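Local coordinates for protein HP0721 (Helicobacter pylori, PDB 2XRH) that is a secreted protein of unknown function from the DUF1104 family, its truncated form folding into a small helical domain that holds a bound nicotinic acid, at residues Glu17-Met22 against Val32-Glu37. Residues are numbered along the deposited sequence; the frame is centred on the assembly and turned at random.
Sequences EDLAKM and VDYTKE
Y34 reaches from helix 31-44 to the C-terminal end of helix 16-21, where its hydroxyl bonds the main chain of L19; the short helix 16-21 packs obliquely on helix 31-44 in the all-helical DUF1104 domain, the axes of segments 17-21 and 32-37 being 133° apart in direction and 11.5 Å at closest approach. The polar link is one bond: Y34 OH donates to L19 O over 2.6 Å, tilted 32° from the carbonyl plane, while that oxygen lies at the ring edge. M22 N reaches L19 O only weakly, at 3.5 Å, and the tyrosine gives this oxygen a much shorter bond. With CG anti to the backbone N (chi1 180°), the Y34 side chain extends across the gap; F11 meets its ring edge-to-face, and L57 of helix 47-65 also touches it. The next residue, T35, lines the nicotinic acid pocket, its OG1 weakly hydrogen-bonded to the ligand nitrogen. Among apolar contacts, L19 CD2 lies 3.9 Å from Y34 CE1. L19 CD1 meets E37 CG at 3.8 Å, the side chains crossing at about a right angle; E37 bends at chi2, and its OE2 salt-bridges R41 NE. M22 adds a Met-aromatic contact, SD 4.7 Å from the Y34 ring centroid and oblique to it, with CG 3.5 Å from Y34 CE1.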
ATOM      1  N   GLU A  17       4.834 -12.830 -21.956  1.00 19.12           N
ATOM      2  CA  GLU A  17       4.223 -13.762 -20.980  1.00 18.80           C
ATOM      3  C   GLU A  17       5.026 -13.847 -19.731  1.00 18.12           C
ATOM      4  O   GLU A  17       4.496 -13.642 -18.623  1.00 18.05           O
ATOM      5  CB  GLU A  17       4.103 -15.162 -21.579  1.00 19.97           C
ATOM      6  CG  GLU A  17       3.518 -16.184 -20.627  1.00 21.82           C
ATOM      7  CD  GLU A  17       3.227 -17.536 -21.290  1.00 27.84           C
ATOM      8  OE1 GLU A  17       3.252 -17.628 -22.523  1.00 31.61           O
ATOM      9  OE2 GLU A  17       2.945 -18.510 -20.578  1.00 30.84           O
ATOM     10  N   ASP A  18       6.306 -14.161 -19.905  1.00 17.45           N
ATOM     11  CA  ASP A  18       7.193 -14.311 -18.776  1.00 17.60           C
ATOM     12  C   ASP A  18       7.426 -13.000 -18.055  1.00 16.47           C
ATOM     13  O   ASP A  18       7.598 -13.009 -16.834  1.00 15.87           O
ATOM     14  CB  ASP A  18       8.509 -14.976 -19.202  1.00 18.68           C
ATOM     15  CG  ASP A  18       8.338 -16.442 -19.545  1.00 21.88           C
ATOM     16  OD1 ASP A  18       7.255 -17.042 -19.263  1.00 24.54           O
ATOM     17  OD2 ASP A  18       9.298 -16.992 -20.123  1.00 25.84           O
ATOM     18  N   LEU A  19       7.438 -11.870 -18.757  1.00 14.70           N
ATOM     19  CA  LEU A  19       7.541 -10.579 -18.068  1.00 14.96           C
ATOM     20  C   LEU A  19       6.311 -10.340 -17.197  1.00 14.64           C
ATOM     21  O   LEU A  19       6.416  -9.849 -16.056  1.00 15.23           O
ATOM     22  CB  LEU A  19       7.677  -9.413 -19.045  1.00 15.95           C
ATOM     23  CG  LEU A  19       9.023  -9.199 -19.735  1.00 17.63           C
ATOM     24  CD1 LEU A  19       8.935  -8.066 -20.762  1.00 20.73           C
ATOM     25  CD2 LEU A  19      10.152  -8.940 -18.751  1.00 18.36           C
ATOM     26  N   ALA A  20       5.127 -10.648 -17.723  1.00 14.14           N
ATOM     27  CA  ALA A  20       3.917 -10.531 -16.902  1.00 14.69           C
ATOM     28  C   ALA A  20       3.953 -11.440 -15.669  1.00 14.25           C
ATOM     29  O   ALA A  20       3.614 -10.994 -14.563  1.00 14.15           O
ATOM     30  CB  ALA A  20       2.679 -10.804 -17.714  1.00 14.70           C
ATOM     31  N   LYS A  21       4.391 -12.685 -15.831  1.00 13.60           N
ATOM     32  CA  LYS A  21       4.391 -13.675 -14.750  1.00 14.08           C
ATOM     33  C   LYS A  21       5.320 -13.328 -13.581  1.00 13.19           C
ATOM     34  O   LYS A  21       5.111 -13.805 -12.480  1.00 14.27           O
ATOM     35  CB  LYS A  21       4.741 -15.049 -15.300  1.00 15.24           C
ATOM     36  CG  LYS A  21       3.585 -15.673 -16.042  1.00 16.81           C
ATOM     37  CD  LYS A  21       3.984 -16.941 -16.741  1.00 18.71           C
ATOM     38  CE  LYS A  21       2.735 -17.615 -17.281  1.00 21.26           C
ATOM     39  NZ  LYS A  21       3.041 -18.877 -17.960  1.00 25.72           N
ATOM     40  N   MET A  22       6.304 -12.487 -13.833  1.00 11.59           N
ATOM     41  CA  MET A  22       7.256 -12.085 -12.782  1.00 11.86           C
ATOM     42  C   MET A  22       6.798 -10.802 -12.078  1.00 11.02           C
ATOM     43  O   MET A  22       7.476 -10.321 -11.169  1.00 11.23           O
ATOM     44  CB  MET A  22       8.676 -11.960 -13.291  1.00 13.66           C
ATOM     45  CG  MET A  22       8.865 -10.963 -14.319  1.00 14.69           C
ATOM     46  SD  MET A  22      10.611 -10.855 -14.846  1.00 19.03           S
ATOM     47  CE  MET A  22      10.783 -12.335 -15.789  1.00 14.94           C
ATOM     48  N   VAL A  32      14.274  -1.119 -12.247  1.00 12.94           N
ATOM     49  CA  VAL A  32      14.357  -0.083 -13.274  1.00 13.41           C
ATOM     50  C   VAL A  32      14.446  -0.727 -14.670  1.00 13.63           C
ATOM     51  O   VAL A  32      13.740  -0.334 -15.589  1.00 13.53           O
ATOM     52  CB  VAL A  32      15.542   0.904 -13.011  1.00 13.85           C
ATOM     53  CG1 VAL A  32      15.815   1.793 -14.216  1.00 14.95           C
ATOM     54  CG2 VAL A  32      15.217   1.760 -11.787  1.00 15.46           C
ATOM     55  N   ASP A  33      15.287  -1.727 -14.826  1.00 14.34           N
ATOM     56  CA  ASP A  33      15.405  -2.424 -16.081  1.00 16.12           C
ATOM     57  C   ASP A  33      14.106  -3.125 -16.461  1.00 14.79           C
ATOM     58  O   ASP A  33      13.693  -3.093 -17.606  1.00 14.07           O
ATOM     59  CB  ASP A  33      16.530  -3.452 -16.027  1.00 17.63           C
ATOM     60  CG  ASP A  33      17.930  -2.820 -16.094  1.00 22.91           C
ATOM     61  OD1 ASP A  33      18.067  -1.611 -16.374  1.00 27.77           O
ATOM     62  OD2 ASP A  33      18.896  -3.555 -15.841  1.00 29.13           O
ATOM     63  N   TYR A  34      13.435  -3.722 -15.486  1.00 12.94           N
ATOM     64  CA  TYR A  34      12.155  -4.369 -15.757  1.00 12.27           C
ATOM     65  C   TYR A  34      11.127  -3.367 -16.250  1.00 12.27           C
ATOM     66  O   TYR A  34      10.424  -3.615 -17.229  1.00 12.64           O
ATOM     67  CB  TYR A  34      11.669  -5.026 -14.476  1.00 12.36           C
ATOM     68  CG  TYR A  34      10.330  -5.753 -14.562  1.00 11.40           C
ATOM     69  CD1 TYR A  34      10.161  -6.899 -15.289  1.00 11.49           C
ATOM     70  CD2 TYR A  34       9.248  -5.291 -13.805  1.00 12.06           C
ATOM     71  CE1 TYR A  34       8.917  -7.563 -15.326  1.00 11.08           C
ATOM     72  CE2 TYR A  34       8.041  -5.938 -13.817  1.00 11.42           C
ATOM     73  CZ  TYR A  34       7.861  -7.062 -14.570  1.00 11.18           C
ATOM     74  OH  TYR A  34       6.641  -7.707 -14.577  1.00 11.71           O
ATOM     75  N   THR A  35      11.018  -2.251 -15.574  1.00 12.98           N
ATOM     76  CA  THR A  35      10.048  -1.213 -15.898  1.00 12.87           C
ATOM     77  C   THR A  35      10.342  -0.612 -17.267  1.00 13.69           C
ATOM     78  O   THR A  35       9.435  -0.444 -18.070  1.00 14.39           O
ATOM     79  CB  THR A  35      10.077  -0.128 -14.822  1.00 13.11           C
ATOM     80  OG1 THR A  35       9.789  -0.709 -13.541  1.00 15.66           O
ATOM     81  CG2 THR A  35       9.109   0.994 -15.093  1.00 16.60           C
ATOM     82  N   LYS A  36      11.620  -0.343 -17.553  1.00 15.29           N
ATOM     83  CA  LYS A  36      12.012   0.098 -18.889  1.00 15.75           C
ATOM     84  C   LYS A  36      11.607  -0.924 -19.957  1.00 14.76           C
ATOM     85  O   LYS A  36      11.121  -0.530 -21.017  1.00 15.82           O
ATOM     86  CB  LYS A  36      13.512   0.416 -18.945  1.00 15.70           C
ATOM     87  CG  LYS A  36      13.910   1.644 -18.127  1.00 19.25           C
ATOM     88  CD  LYS A  36      15.418   1.874 -18.119  1.00 23.98           C
ATOM     89  CE  LYS A  36      15.732   3.215 -17.475  1.00 26.16           C
ATOM     90  NZ  LYS A  36      17.226   3.501 -17.443  1.00 31.15           N
ATOM     91  N   GLU A  37      11.795  -2.205 -19.708  1.00 14.39           N
ATOM     92  CA  GLU A  37      11.429  -3.229 -20.670  1.00 14.10           C
ATOM     93  C   GLU A  37       9.909  -3.269 -20.894  1.00 14.99           C
ATOM     94  O   GLU A  37       9.450  -3.316 -22.018  1.00 15.57           O
ATOM     95  CB  GLU A  37      11.954  -4.599 -20.317  1.00 14.92           C
ATOM     96  CG  GLU A  37      11.754  -5.630 -21.437  1.00 14.57           C
ATOM     97  CD  GLU A  37      12.687  -5.413 -22.645  1.00 19.76           C
ATOM     98  OE1 GLU A  37      13.770  -4.807 -22.468  1.00 22.75           O
ATOM     99  OE2 GLU A  37      12.329  -5.832 -23.756  1.00 22.00           O
TER